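Local coordinates for protein apicoplast TIC22, putative (Plasmodium falciparum 3D7, PDB 4E6Z) that probably acts as an essential chaperone for protein import into the apicoplast, as a putative component of the TIC import machinery, at residues 71-75 and 134-139; 84-90 and 124-129; 192-196 and 210-216. All blocks are in the same frame, centred on the assembly; numbering follows the deposited sequence.

Contact 1. Residues 71-75 and 134-139; sequences EEKLE and TMKKAY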
loop_
_atom_site.group_PDB
_atom_site.type_symbol
_atom_site.label_atom_id
_atom_site.label_comp_id
_atom_site.label_asym_id
_atom_site.label_seq_id
_atom_site.Cartn_x
_atom_site.Cartn_y
_atom_site.Cartn_z
ATOM N N GLU A 71 0.496 4.300 14.075
ATOM C CA GLU A 71 1.606 3.388 13.821
ATOM C C GLU A 71 1.134 1.942 13.909
ATOM O O GLU A 71 1.711 1.050 13.289
ATOM C CB GLU A 71 2.755 3.625 14.807
ATOM C CG GLU A 71 3.624 4.836 14.494
ATOM C CD GLU A 71 2.977 6.149 14.898
ATOM O OE1 GLU A 71 1.958 6.117 15.621
ATOM O OE2 GLU A 71 3.493 7.214 14.496
ATOM N N GLU A 72 0.077 1.718 14.684
ATOM C CA GLU A 72 -0.490 0.385 14.842
ATOM C C GLU A 72 -1.525 0.100 13.755
ATOM O O GLU A 72 -1.725 -1.048 13.362
ATOM C CB GLU A 72 -1.112 0.230 16.232
ATOM C CG GLU A 72 -1.458 -1.203 16.613
ATOM C CD GLU A 72 -1.967 -1.322 18.041
ATOM O OE1 GLU A 72 -2.259 -0.278 18.663
ATOM O OE2 GLU A 72 -2.075 -2.462 18.543
ATOM N N LYS A 73 -2.178 1.151 13.269
ATOM C CA LYS A 73 -3.155 1.006 12.195
ATOM C C LYS A 73 -2.472 0.666 10.872
ATOM O O LYS A 73 -3.052 -0.006 10.017
ATOM C CB LYS A 73 -3.994 2.279 12.040
ATOM C CG LYS A 73 -4.988 2.527 13.163
ATOM C CD LYS A 73 -5.994 3.600 12.768
ATOM C CE LYS A 73 -7.128 3.708 13.776
ATOM N NZ LYS A 73 -8.222 4.599 13.290
ATOM N N LEU A 74 -1.240 1.139 10.712
ATOM C CA LEU A 74 -0.467 0.903 9.496
ATOM C C LEU A 74 0.172 -0.481 9.509
ATOM O O LEU A 74 0.657 -0.966 8.485
ATOM C CB LEU A 74 0.627 1.961 9.351
ATOM C CG LEU A 74 0.188 3.425 9.306
ATOM C CD1 LEU A 74 1.389 4.340 9.106
ATOM C CD2 LEU A 74 -0.818 3.627 8.211
ATOM N N GLU A 75 0.163 -1.115 10.676
ATOM C CA GLU A 75 0.861 -2.378 10.877
ATOM C C GLU A 75 0.233 -3.513 10.070
ATOM O O GLU A 75 0.927 -4.435 9.636
ATOM C CB GLU A 75 0.887 -2.733 12.367
ATOM C CG GLU A 75 2.101 -3.536 12.802
ATOM C CD GLU A 75 2.219 -3.633 14.315
ATOM O OE1 GLU A 75 1.259 -3.244 15.016
ATOM O OE2 GLU A 75 3.272 -4.094 14.804
ATOM N N THR A 134 5.848 -4.080 6.894
ATOM C CA THR A 134 4.546 -3.432 7.033
ATOM C C THR A 134 4.631 -1.939 6.736
ATOM O O THR A 134 5.724 -1.368 6.682
ATOM C CB THR A 134 3.963 -3.616 8.445
ATOM O OG1 THR A 134 4.681 -2.794 9.373
ATOM C CG2 THR A 134 4.052 -5.068 8.868
HETATM N N MSE A 135 3.471 -1.315 6.546
HETATM C CA MSE A 135 3.397 0.125 6.329
HETATM C C MSE A 135 3.933 0.878 7.533
HETATM O O MSE A 135 4.464 1.978 7.398
HETATM C CB MSE A 135 1.959 0.563 6.048
HETATM C CG MSE A 135 1.683 0.882 4.589
HETATM SE SE MSE A 135 2.914 2.211 3.850
HETATM C CE MSE A 135 2.751 3.580 5.226
ATOM N N LYS A 136 3.774 0.286 8.714
ATOM C CA LYS A 136 4.346 0.843 9.933
ATOM C C LYS A 136 5.856 0.990 9.788
ATOM O O LYS A 136 6.402 2.087 9.910
ATOM C CB LYS A 136 4.026 -0.054 11.130
ATOM C CG LYS A 136 4.782 0.303 12.403
ATOM C CD LYS A 136 4.452 -0.675 13.521
ATOM C CE LYS A 136 5.249 -0.376 14.782
ATOM N NZ LYS A 136 4.940 -1.338 15.877
ATOM N N LYS A 137 6.526 -0.129 9.531
ATOM C CA LYS A 137 7.965 -0.125 9.301
ATOM C C LYS A 137 8.327 0.806 8.145
ATOM O O LYS A 137 9.316 1.533 8.210
ATOM C CB LYS A 137 8.460 -1.542 9.011
ATOM C CG LYS A 137 9.914 -1.621 8.589
ATOM C CD LYS A 137 10.843 -1.206 9.715
ATOM C CE LYS A 137 12.304 -1.356 9.300
ATOM N NZ LYS A 137 13.247 -1.034 10.406
ATOM N N ALA A 138 7.519 0.782 7.091
ATOM C CA ALA A 138 7.770 1.613 5.919
ATOM C C ALA A 138 7.678 3.094 6.270
ATOM O O ALA A 138 8.449 3.912 5.770
ATOM C CB ALA A 138 6.798 1.266 4.799
ATOM N N TYR A 139 6.727 3.432 7.134
ATOM C CA TYR A 139 6.559 4.805 7.590
ATOM C C TYR A 139 7.746 5.218 8.453
ATOM O O TYR A 139 8.267 6.323 8.322
ATOM C CB TYR A 139 5.252 4.949 8.372
ATOM C CG TYR A 139 4.945 6.362 8.817
ATOM C CD1 TYR A 139 4.696 6.652 10.152
ATOM C CD2 TYR A 139 4.905 7.405 7.901
ATOM C CE1 TYR A 139 4.409 7.941 10.561
ATOM C CE2 TYR A 139 4.622 8.697 8.300
ATOM C CZ TYR A 139 4.376 8.960 9.630
ATOM O OH TYR A 139 4.095 10.247 10.029
#
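The ring of Y139 is met by two side chains of residues 71-75: the carboxylate of E71 reaches its edge, near the ring plane, with OE2 4.1 Å from CE1, and CD1 of L74 comes in obliquely against the CB-CG end. The carboxylate and ring planes stand 47° apart, and the approach is a loose one at the rim. Y139 suits the place because its apolar root can pack on leucine while its rim tolerates a charged neighbour; the same OE2 has a long, weak ion pair with K143.

L74, with its branched apolar tip, is the centre of the contact. Its CB packs on CB of M135 (selenomethionine) at 3.8 Å, and its CD1 on CB of Y139 at 4.0 Å, one turn further along the helix. The carbonyl O of L74 takes a weak bond from K136 N (3.4 Å). K136 brings a long aliphatic arm with a charged end: with CG anti to the backbone N (chi1 170°), the extended chain passes E71 O and runs alongside E75 to a weak salt bridge, NZ to OE2 at 3.4 Å. T134 has its hydroxyl close enough to the backbone to cap the helix, OG1 accepting K137 N in a nearly straight bond (173°), and its CG2 rests 3.3 Å from E75 O.

The contact sets residues 71-75, which include part of the short helix 70-73, against the first turn of helix 135-150. M135 also packs on V79 of strand 78-83, and K73 reaches the other way, to the carbonyl of F255.

Contact 2. Residues 84-90 and 124-129; sequences NYNSSPY and YNGNIK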
loop_
_atom_site.group_PDB
_atom_site.type_symbol
_atom_site.label_atom_id
_atom_site.label_comp_id
_atom_site.label_asym_id
_atom_site.label_seq_id
_atom_site.Cartn_x
_atom_site.Cartn_y
_atom_site.Cartn_z
ATOM N N ASN A 84 18.027 -9.935 -1.513
ATOM C CA ASN A 84 18.822 -11.150 -1.602
ATOM C C ASN A 84 18.336 -12.115 -0.526
ATOM O O ASN A 84 17.370 -11.825 0.181
ATOM C CB ASN A 84 20.321 -10.854 -1.448
ATOM C CG ASN A 84 20.667 -10.219 -0.108
ATOM O OD1 ASN A 84 19.919 -10.329 0.862
ATOM N ND2 ASN A 84 21.814 -9.555 -0.052
ATOM N N TYR A 85 19.006 -13.253 -0.393
ATOM C CA TYR A 85 18.558 -14.290 0.532
ATOM C C TYR A 85 18.781 -13.931 2.002
ATOM O O TYR A 85 18.194 -14.545 2.893
ATOM C CB TYR A 85 19.204 -15.632 0.184
ATOM C CG TYR A 85 18.516 -16.354 -0.952
ATOM C CD1 TYR A 85 18.021 -15.656 -2.046
ATOM C CD2 TYR A 85 18.365 -17.733 -0.933
ATOM C CE1 TYR A 85 17.388 -16.311 -3.085
ATOM C CE2 TYR A 85 17.739 -18.397 -1.969
ATOM C CZ TYR A 85 17.251 -17.681 -3.042
ATOM O OH TYR A 85 16.624 -18.338 -4.077
ATOM N N ASN A 86 19.628 -12.936 2.251
ATOM C CA ASN A 86 19.808 -12.402 3.598
ATOM C C ASN A 86 18.723 -11.389 3.942
ATOM O O ASN A 86 18.693 -10.841 5.047
ATOM C CB ASN A 86 21.189 -11.765 3.746
ATOM C CG ASN A 86 22.201 -12.710 4.352
ATOM O OD1 ASN A 86 21.904 -13.419 5.314
ATOM N ND2 ASN A 86 23.406 -12.724 3.796
ATOM N N SER A 87 17.838 -11.147 2.979
ATOM C CA SER A 87 16.725 -10.218 3.139
ATOM C C SER A 87 17.163 -8.755 3.078
ATOM O O SER A 87 16.472 -7.872 3.573
ATOM C CB SER A 87 15.955 -10.504 4.429
ATOM O OG SER A 87 15.382 -11.799 4.390
ATOM N N SER A 88 18.313 -8.504 2.462
ATOM C CA SER A 88 18.764 -7.134 2.244
ATOM C C SER A 88 18.303 -6.625 0.883
ATOM O O SER A 88 18.431 -7.326 -0.120
ATOM C CB SER A 88 20.283 -7.034 2.365
ATOM O OG SER A 88 20.665 -6.877 3.718
ATOM N N PRO A 89 17.766 -5.396 0.852
ATOM C CA PRO A 89 17.226 -4.771 -0.360
ATOM C C PRO A 89 18.312 -4.403 -1.361
ATOM O O PRO A 89 19.446 -4.131 -0.978
ATOM C CB PRO A 89 16.574 -3.484 0.167
ATOM C CG PRO A 89 16.461 -3.670 1.649
ATOM C CD PRO A 89 17.603 -4.535 2.033
ATOM N N TYR A 90 17.953 -4.389 -2.636
ATOM C CA TYR A 90 18.842 -3.903 -3.677
ATOM C C TYR A 90 18.716 -2.395 -3.835
ATOM O O TYR A 90 17.620 -1.868 -4.002
ATOM C CB TYR A 90 18.551 -4.615 -4.993
ATOM C CG TYR A 90 18.987 -6.058 -4.959
ATOM C CD1 TYR A 90 20.291 -6.416 -5.283
ATOM C CD2 TYR A 90 18.109 -7.060 -4.570
ATOM C CE1 TYR A 90 20.707 -7.740 -5.230
ATOM C CE2 TYR A 90 18.512 -8.386 -4.524
ATOM C CZ TYR A 90 19.809 -8.720 -4.850
ATOM O OH TYR A 90 20.204 -10.037 -4.803
ATOM N N TYR A 124 21.377 -11.911 -10.858
ATOM C CA TYR A 124 20.202 -12.003 -9.993
ATOM C C TYR A 124 19.554 -13.381 -9.880
ATOM O O TYR A 124 18.785 -13.625 -8.952
ATOM C CB TYR A 124 19.153 -10.962 -10.403
ATOM C CG TYR A 124 19.585 -9.538 -10.153
ATOM C CD1 TYR A 124 19.824 -9.083 -8.862
ATOM C CD2 TYR A 124 19.756 -8.649 -11.204
ATOM C CE1 TYR A 124 20.222 -7.783 -8.627
ATOM C CE2 TYR A 124 20.148 -7.345 -10.979
ATOM C CZ TYR A 124 20.384 -6.920 -9.689
ATOM O OH TYR A 124 20.777 -5.622 -9.458
ATOM N N ASN A 125 19.845 -14.280 -10.812
ATOM C CA ASN A 125 19.218 -15.598 -10.764
ATOM C C ASN A 125 19.610 -16.394 -9.523
ATOM O O ASN A 125 20.786 -16.478 -9.176
ATOM C CB ASN A 125 19.485 -16.397 -12.040
ATOM C CG ASN A 125 18.259 -16.492 -12.930
ATOM O OD1 ASN A 125 17.185 -16.907 -12.488
ATOM N ND2 ASN A 125 18.411 -16.104 -14.191
ATOM N N GLY A 126 18.607 -16.957 -8.852
ATOM C CA GLY A 126 18.823 -17.736 -7.645
ATOM C C GLY A 126 19.216 -16.903 -6.438
ATOM O O GLY A 126 19.422 -17.437 -5.347
ATOM N N ASN A 127 19.304 -15.589 -6.628
ATOM C CA ASN A 127 19.765 -14.685 -5.579
ATOM C C ASN A 127 18.726 -13.661 -5.126
ATOM O O ASN A 127 19.040 -12.773 -4.336
ATOM C CB ASN A 127 21.020 -13.941 -6.037
ATOM C CG ASN A 127 22.114 -14.875 -6.511
ATOM O OD1 ASN A 127 22.365 -15.917 -5.904
ATOM N ND2 ASN A 127 22.774 -14.503 -7.603
ATOM N N ILE A 128 17.499 -13.761 -5.624
ATOM C CA ILE A 128 16.492 -12.771 -5.243
ATOM C C ILE A 128 15.124 -13.342 -4.865
ATOM O O ILE A 128 14.694 -14.373 -5.376
ATOM C CB ILE A 128 16.335 -11.655 -6.299
ATOM C CG1 ILE A 128 15.868 -12.221 -7.637
ATOM C CG2 ILE A 128 17.641 -10.895 -6.473
ATOM C CD1 ILE A 128 15.656 -11.143 -8.671
ATOM N N LYS A 129 14.452 -12.650 -3.954
ATOM C CA LYS A 129 13.153 -13.083 -3.469
ATOM C C LYS A 129 12.335 -11.863 -3.082
ATOM O O LYS A 129 12.856 -10.746 -3.018
ATOM C CB LYS A 129 13.313 -13.986 -2.239
ATOM C CG LYS A 129 13.727 -13.227 -0.988
ATOM C CD LYS A 129 13.653 -14.085 0.261
ATOM C CE LYS A 129 13.714 -13.215 1.508
ATOM N NZ LYS A 129 14.642 -13.766 2.536
#
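Two turns meet here, a type I turn at N84-S87 and a type II turn at Y124-N127, with the backbones nearest at N84 and I128, whose CA atoms are 4.6 Å apart. The carbonyl of N127 is the polar hub: it receives the hydroxyl of Y90 (OH to O 3.0 Å), which sits well above the carbonyl plane, and CA of N84 makes a C-H...O contact with the same oxygen at 3.2 Å.

One face of the Y90 ring takes the edge of Y124 in a T-shaped pair, centroids 5.1 Å apart and planes at 81°, led by CE1 of Y124. I128 turns CG2 obliquely onto the hydroxyl end of Y90, 3.3 Å from CE2. With CG1 between N and C (chi1 62°), the branch CG2 is left beside the backbone N, where it meets the tyrosine. Y85 lies against the other turn, its edge near I128 N and its CZ 3.2 Å from G126 O. G126 has a positive phi of 72°, readily adopted without a side chain and expected at the third position of a type II turn. K129 stretches back along the first turn to bond its NZ to OG of S87 at 2.8 Å. Just beyond that turn S88 N bonds to OD1 of N84 at 2.9 Å, the donor above the carbonyl plane.

The contact joins the loop after strand 78-83 to the one between helix 121-124 and strand 129-134; I128 also packs on L113 and I117 of helix 106-119. Y90 suits its place by joining a flat apolar ring to a polar end, whereas Y85 and Y124 contribute mainly their rings. Across the contact, one hydrogen bond between uncharged groups, one from a lysine ammonium to a serine hydroxyl, and aromatic packing tie the turns.

Contact 3. Residues 192-196 and 210-216; sequences YPVFY and IPLFFDL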
loop_
_atom_site.group_PDB
_atom_site.type_symbol
_atom_site.label_atom_id
_atom_site.label_comp_id
_atom_site.label_asym_id
_atom_site.label_seq_id
_atom_site.Cartn_x
_atom_site.Cartn_y
_atom_site.Cartn_z
ATOM N N TYR A 192 -0.984 8.477 -3.150
ATOM C CA TYR A 192 -1.156 7.155 -2.563
ATOM C C TYR A 192 -2.631 6.890 -2.309
ATOM O O TYR A 192 -3.125 7.074 -1.197
ATOM C CB TYR A 192 -0.359 7.037 -1.267
ATOM C CG TYR A 192 1.121 7.278 -1.446
ATOM C CD1 TYR A 192 1.975 6.243 -1.796
ATOM C CD2 TYR A 192 1.663 8.543 -1.268
ATOM C CE1 TYR A 192 3.334 6.460 -1.962
ATOM C CE2 TYR A 192 3.019 8.769 -1.428
ATOM C CZ TYR A 192 3.850 7.724 -1.776
ATOM O OH TYR A 192 5.197 7.947 -1.939
ATOM N N PRO A 193 -3.337 6.450 -3.355
ATOM C CA PRO A 193 -4.794 6.294 -3.332
ATOM C C PRO A 193 -5.314 5.264 -2.322
ATOM O O PRO A 193 -4.756 4.177 -2.161
ATOM C CB PRO A 193 -5.118 5.844 -4.764
ATOM C CG PRO A 193 -3.840 5.252 -5.276
ATOM C CD PRO A 193 -2.758 6.075 -4.656
ATOM N N VAL A 194 -6.383 5.641 -1.633
ATOM C CA VAL A 194 -7.224 4.694 -0.917
ATOM C C VAL A 194 -8.665 5.066 -1.247
ATOM O O VAL A 194 -8.958 6.229 -1.520
ATOM C CB VAL A 194 -6.977 4.708 0.609
ATOM C CG1 VAL A 194 -5.673 3.983 0.942
ATOM C CG2 VAL A 194 -6.941 6.131 1.130
ATOM N N PHE A 195 -9.553 4.078 -1.244
ATOM C CA PHE A 195 -10.932 4.283 -1.671
ATOM C C PHE A 195 -11.917 4.146 -0.513
ATOM O O PHE A 195 -11.715 3.339 0.393
ATOM C CB PHE A 195 -11.294 3.278 -2.768
ATOM C CG PHE A 195 -10.338 3.274 -3.930
ATOM C CD1 PHE A 195 -10.581 4.057 -5.048
ATOM C CD2 PHE A 195 -9.198 2.488 -3.903
ATOM C CE1 PHE A 195 -9.700 4.057 -6.115
ATOM C CE2 PHE A 195 -8.315 2.479 -4.970
ATOM C CZ PHE A 195 -8.568 3.264 -6.078
ATOM N N TYR A 196 -12.987 4.935 -0.546
ATOM C CA TYR A 196 -14.058 4.783 0.437
ATOM C C TYR A 196 -15.420 5.163 -0.136
ATOM O O TYR A 196 -15.507 5.839 -1.162
ATOM C CB TYR A 196 -13.761 5.586 1.709
ATOM C CG TYR A 196 -14.103 7.054 1.621
ATOM C CD1 TYR A 196 -15.281 7.544 2.171
ATOM C CD2 TYR A 196 -13.251 7.950 0.993
ATOM C CE1 TYR A 196 -15.604 8.886 2.095
ATOM C CE2 TYR A 196 -13.564 9.295 0.912
ATOM C CZ TYR A 196 -14.742 9.759 1.464
ATOM O OH TYR A 196 -15.053 11.098 1.384
ATOM N N ILE A 210 -15.329 4.416 9.265
ATOM C CA ILE A 210 -15.409 4.311 7.815
ATOM C C ILE A 210 -14.256 3.476 7.268
ATOM O O ILE A 210 -13.091 3.770 7.534
ATOM C CB ILE A 210 -15.406 5.699 7.142
ATOM C CG1 ILE A 210 -16.711 6.438 7.446
ATOM C CG2 ILE A 210 -15.196 5.566 5.629
ATOM C CD1 ILE A 210 -16.811 7.798 6.792
ATOM N N PRO A 211 -14.583 2.426 6.502
ATOM C CA PRO A 211 -13.573 1.541 5.916
ATOM C C PRO A 211 -12.813 2.254 4.805
ATOM O O PRO A 211 -13.427 2.886 3.945
ATOM C CB PRO A 211 -14.404 0.395 5.323
ATOM C CG PRO A 211 -15.793 0.572 5.860
ATOM C CD PRO A 211 -15.947 2.024 6.129
ATOM N N LEU A 212 -11.489 2.146 4.830
ATOM C CA LEU A 212 -10.632 2.789 3.845
ATOM C C LEU A 212 -9.885 1.705 3.082
ATOM O O LEU A 212 -8.982 1.070 3.627
ATOM C CB LEU A 212 -9.635 3.700 4.552
ATOM C CG LEU A 212 -9.584 5.161 4.126
ATOM C CD1 LEU A 212 -10.981 5.706 3.914
ATOM C CD2 LEU A 212 -8.840 5.957 5.176
ATOM N N PHE A 213 -10.259 1.495 1.824
ATOM C CA PHE A 213 -9.762 0.351 1.068
ATOM C C PHE A 213 -8.597 0.702 0.162
ATOM O O PHE A 213 -8.646 1.694 -0.565
ATOM C CB PHE A 213 -10.879 -0.269 0.226
ATOM C CG PHE A 213 -12.041 -0.758 1.031
ATOM C CD1 PHE A 213 -12.098 -2.073 1.464
ATOM C CD2 PHE A 213 -13.080 0.096 1.358
ATOM C CE1 PHE A 213 -13.174 -2.526 2.208
ATOM C CE2 PHE A 213 -14.155 -0.348 2.097
ATOM C CZ PHE A 213 -14.203 -1.660 2.525
ATOM N N PHE A 214 -7.556 -0.125 0.200
ATOM C CA PHE A 214 -6.456 0.013 -0.743
ATOM C C PHE A 214 -6.870 -0.490 -2.122
ATOM O O PHE A 214 -6.505 0.099 -3.135
ATOM C CB PHE A 214 -5.193 -0.699 -0.240
ATOM C CG PHE A 214 -4.404 0.117 0.742
ATOM C CD1 PHE A 214 -3.379 0.944 0.311
ATOM C CD2 PHE A 214 -4.705 0.079 2.093
ATOM C CE1 PHE A 214 -2.656 1.708 1.214
ATOM C CE2 PHE A 214 -3.990 0.842 2.999
ATOM C CZ PHE A 214 -2.967 1.660 2.559
ATOM N N ASP A 215 -7.645 -1.570 -2.154
ATOM C CA ASP A 215 -8.167 -2.095 -3.410
ATOM C C ASP A 215 -9.605 -1.651 -3.666
ATOM O O ASP A 215 -10.496 -1.890 -2.850
ATOM C CB ASP A 215 -8.070 -3.621 -3.448
ATOM C CG ASP A 215 -6.644 -4.111 -3.654
ATOM O OD1 ASP A 215 -5.703 -3.313 -3.445
ATOM O OD2 ASP A 215 -6.467 -5.292 -4.024
ATOM N N LEU A 216 -9.815 -0.997 -4.803
ATOM C CA LEU A 216 -11.145 -0.587 -5.221
ATOM C C LEU A 216 -12.095 -1.780 -5.216
ATOM O O LEU A 216 -13.223 -1.685 -4.737
ATOM C CB LEU A 216 -11.104 0.039 -6.618
ATOM C CG LEU A 216 -12.472 0.363 -7.235
ATOM C CD1 LEU A 216 -13.295 1.251 -6.312
ATOM C CD2 LEU A 216 -12.325 1.009 -8.606
HETATM O O HOH W 1 -4.313 1.940 -3.446
#
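F195 leaves strand 193-196 with CB 3.8 Å from F213 O, and the ring then runs alongside residues 213-216. CG is beside the backbone N (chi1 -53°), which turns CD2 toward F213 O and L216 N, and CE2 toward F214 O, 3.5 Å away in the ring plane. CD1 meets CD1 of L216, while CB of L216 stands over the ring centre, against CD2, CE2 and CZ alike, in a CH-pi contact at 4.0 Å from the centroid.

F195 and F213 form an antiparallel hydrogen-bonded pair: F195 N to F213 O is 2.6 Å and F213 N to F195 O 2.8 Å. V194 places CG1 over the face of F214, 3.7 Å from its centroid, and Y196 packs CB on CD1 of L212. A water donates to both P193 O and F214 O just past the bridge, where strand 208-213 has ended.

V194, F195, L212, F213 and F214 suit a buried hairpin because their branched or aromatic side chains carry no polar groups. Two backbone bonds and one water bridge thus join the segments, with apolar and CH-pi packing filling the faces; V194 and Y196 turn their backbone bonds to strand 238-242.

From the N terminus, residues 71-75 come first, and contact 1 closes the long loop that returns to them at residues 134-139, bringing the N-terminal helix 70-73 to helix 135-150. Contact 2 is nested inside that loop: after strand 78-83 the loop 84-90 meets residues 124-129, which lead into strand 129-134 and back to contact 1. The two antiparallel strands 78-83 and 129-134 thus run between contacts 1 and 2, whose centres lie about 23 Å apart. Contact 3 follows in series, joining the two strands of the hairpin 193-203 and 208-213 far from its turn. Its centre is about 16 Å from that of contact 1, and about 31 Å from that of contact 2, across the chain's centre.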